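Local coordinates for protein drebrin (Homo sapiens, PDB 5Y1Z) that is an actin-binding protein of the brain whose N-terminal domain belongs to the ADF/cofilin family, at residues Y34-G39 / C98-H103. Numbering follows the deposited sequence.
Sequences YTYEDG and CACASH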
ATOM      1  N   TYR A  34      -2.897   7.144  18.401  1.00 38.32           N
ATOM      2  CA  TYR A  34      -2.415   5.841  17.938  1.00 41.54           C
ATOM      3  C   TYR A  34      -0.915   5.855  17.651  1.00 43.89           C
ATOM      4  O   TYR A  34      -0.308   6.907  17.444  1.00 45.25           O
ATOM      5  CB  TYR A  34      -3.151   5.392  16.663  1.00 41.25           C
ATOM      6  CG  TYR A  34      -4.654   5.540  16.704  1.00 42.17           C
ATOM      7  CD1 TYR A  34      -5.443   4.507  17.202  1.00 42.81           C
ATOM      8  CD2 TYR A  34      -5.291   6.690  16.240  1.00 40.83           C
ATOM      9  CE1 TYR A  34      -6.807   4.599  17.247  1.00 42.60           C
ATOM     10  CE2 TYR A  34      -6.683   6.792  16.285  1.00 41.23           C
ATOM     11  CZ  TYR A  34      -7.428   5.731  16.792  1.00 42.29           C
ATOM     12  OH  TYR A  34      -8.799   5.768  16.867  1.00 43.47           O
ATOM     13  N   THR A  35      -0.312   4.669  17.661  1.00 43.04           N
ATOM     14  CA  THR A  35       1.128   4.535  17.452  1.00 44.32           C
ATOM     15  C   THR A  35       1.417   3.110  16.996  1.00 45.47           C
ATOM     16  O   THR A  35       0.540   2.241  17.016  1.00 45.42           O
ATOM     17  CB  THR A  35       1.932   4.889  18.712  1.00 44.25           C
ATOM     18  OG1 THR A  35       3.331   4.935  18.392  1.00 42.89           O
ATOM     19  CG2 THR A  35       1.692   3.863  19.817  1.00 41.89           C
ATOM     20  N   TYR A  36       2.668   2.860  16.619  1.00 44.17           N
ATOM     21  CA  TYR A  36       3.017   1.510  16.199  1.00 47.34           C
ATOM     22  C   TYR A  36       3.378   0.621  17.383  1.00 49.32           C
ATOM     23  O   TYR A  36       3.930   1.078  18.388  1.00 47.39           O
ATOM     24  CB  TYR A  36       4.177   1.532  15.197  1.00 44.94           C
ATOM     25  CG  TYR A  36       3.894   2.351  13.958  1.00 42.56           C
ATOM     26  CD1 TYR A  36       4.134   3.711  13.924  1.00 35.46           C
ATOM     27  CD2 TYR A  36       3.371   1.753  12.812  1.00 46.75           C
ATOM     28  CE1 TYR A  36       3.858   4.456  12.799  1.00 33.48           C
ATOM     29  CE2 TYR A  36       3.102   2.505  11.671  1.00 42.47           C
ATOM     30  CZ  TYR A  36       3.339   3.849  11.683  1.00 37.93           C
ATOM     31  OH  TYR A  36       3.073   4.566  10.545  1.00 42.02           O
ATOM     32  N   GLU A  37       3.061  -0.665  17.246  1.00 57.13           N
ATOM     33  CA  GLU A  37       3.564  -1.645  18.192  1.00 63.98           C
ATOM     34  C   GLU A  37       5.033  -1.916  17.916  1.00 67.37           C
ATOM     35  O   GLU A  37       5.490  -1.847  16.774  1.00 71.17           O
ATOM     36  CB  GLU A  37       2.771  -2.940  18.124  1.00 75.21           C
ATOM     37  CG  GLU A  37       2.638  -3.595  19.479  1.00 87.93           C
ATOM     38  CD  GLU A  37       1.296  -4.258  19.681  1.00 96.66           C
ATOM     39  OE1 GLU A  37       0.821  -4.925  18.733  1.00 99.50           O
ATOM     40  OE2 GLU A  37       0.735  -4.137  20.796  1.00100.01           O
ATOM     41  N   ASP A  38       5.778  -2.205  18.980  1.00 71.42           N
ATOM     42  CA  ASP A  38       7.230  -2.290  18.881  1.00 74.84           C
ATOM     43  C   ASP A  38       7.643  -3.341  17.862  1.00 74.26           C
ATOM     44  O   ASP A  38       7.087  -4.443  17.818  1.00 75.41           O
ATOM     45  CB  ASP A  38       7.832  -2.616  20.242  1.00 81.73           C
ATOM     46  CG  ASP A  38       7.251  -1.761  21.356  1.00 86.57           C
ATOM     47  OD1 ASP A  38       6.849  -0.588  21.107  1.00 85.30           O
ATOM     48  OD2 ASP A  38       7.183  -2.287  22.490  1.00 90.76           O
ATOM     49  N   GLY A  39       8.629  -2.990  17.044  1.00 73.51           N
ATOM     50  CA  GLY A  39       9.108  -3.893  16.013  1.00 75.08           C
ATOM     51  C   GLY A  39       8.038  -4.363  15.053  1.00 74.47           C
ATOM     52  O   GLY A  39       8.046  -5.530  14.642  1.00 78.10           O
ATOM     53  N   CYS A  98      11.082   8.248   7.225  1.00 55.61           N
ATOM     54  CA  CYS A  98      10.851   8.145   5.798  1.00 55.89           C
ATOM     55  C   CYS A  98       9.844   7.044   5.495  1.00 55.84           C
ATOM     56  O   CYS A  98       8.902   7.252   4.718  1.00 55.66           O
ATOM     57  CB  CYS A  98      12.185   7.901   5.098  1.00 57.73           C
ATOM     58  SG  CYS A  98      12.138   8.104   3.358  1.00 59.66           S
ATOM     59  N   ALA A  99      10.011   5.872   6.133  1.00 53.42           N
ATOM     60  CA  ALA A  99       9.097   4.757   5.897  1.00 49.25           C
ATOM     61  C   ALA A  99       7.698   5.092   6.375  1.00 50.65           C
ATOM     62  O   ALA A  99       6.714   4.839   5.665  1.00 52.08           O
ATOM     63  CB  ALA A  99       9.597   3.494   6.583  1.00 45.77           C
ATOM     64  N   CYS A 100       7.594   5.681   7.569  1.00 45.80           N
ATOM     65  CA  CYS A 100       6.283   6.001   8.106  1.00 43.22           C
ATOM     66  C   CYS A 100       5.586   7.073   7.294  1.00 41.36           C
ATOM     67  O   CYS A 100       4.355   7.095   7.247  1.00 41.09           O
ATOM     68  CB  CYS A 100       6.397   6.446   9.555  1.00 45.00           C
ATOM     69  SG  CYS A 100       6.709   5.075  10.628  1.00 53.56           S
ATOM     70  N   ALA A 101       6.347   7.951   6.635  1.00 40.52           N
ATOM     71  CA  ALA A 101       5.730   9.017   5.859  1.00 41.25           C
ATOM     72  C   ALA A 101       4.785   8.461   4.805  1.00 45.13           C
ATOM     73  O   ALA A 101       3.738   9.054   4.531  1.00 46.70           O
ATOM     74  CB  ALA A 101       6.813   9.869   5.201  1.00 41.22           C
ATOM     75  N   SER A 102       5.127   7.314   4.229  1.00 46.44           N
ATOM     76  CA  SER A 102       4.286   6.677   3.238  1.00 52.07           C
ATOM     77  C   SER A 102       3.045   6.016   3.829  1.00 54.59           C
ATOM     78  O   SER A 102       2.219   5.513   3.060  1.00 60.82           O
ATOM     79  CB  SER A 102       5.128   5.672   2.452  1.00 57.48           C
ATOM     80  OG  SER A 102       5.577   4.626   3.294  1.00 60.06           O
ATOM     81  N   HIS A 103       2.907   5.973   5.157  1.00 50.15           N
ATOM     82  CA  HIS A 103       1.702   5.437   5.795  1.00 49.64           C
ATOM     83  C   HIS A 103       0.622   6.485   6.045  1.00 47.99           C
ATOM     84  O   HIS A 103      -0.561   6.123   6.155  1.00 50.77           O
ATOM     85  CB  HIS A 103       2.037   4.784   7.153  1.00 47.71           C
ATOM     86  CG  HIS A 103       3.107   3.747   7.078  1.00 49.30           C
ATOM     87  ND1 HIS A 103       3.821   3.334   8.182  1.00 49.00           N
ATOM     88  CD2 HIS A 103       3.596   3.044   6.027  1.00 50.79           C
ATOM     89  CE1 HIS A 103       4.702   2.419   7.816  1.00 50.35           C
ATOM     90  NE2 HIS A 103       4.584   2.223   6.514  1.00 52.22           N
TER
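Tyr36, the last residue of strand 31-36, reaches across to Cys100 of helix 94-101 and His103 just beyond it in the chain. From CB the side chain sets out toward the helix, CG lying anti to the carbonyl carbon (chi1 -58°), and the ring extends toward the helix and makes the contact. CE1 comes within 3.6 Å of Cys100 SG, and the sulfur sits obliquely to the ring, 4.3 Å from the Tyr36 centroid. On the other side of the ring, CE2 lies 3.7 Å from His103 ND1, while CZ is near both His103 ND1 and Cys100 SG. At the tip, Tyr36 OH and His103 ND1 share a nearly straight hydrogen bond of 2.8 Å (163°), with the hydroxyl at the edge of the imidazole and near its plane. The two rings meet rim to rim, their planes inclined at 56°. Tyr36 OH is also hydrogen-bonded to Tyr67 OH of strand 65-72, giving this buried oxygen two polar partners. A phenylalanine here would probably leave His103 ND1 and Tyr67 OH without their shared partner. This buried contact joins the end of strand 31-36 to helix 94-101, whose Ala99 also packs on another protein's chain, beside the mixed sheet of the ADF-homology fold.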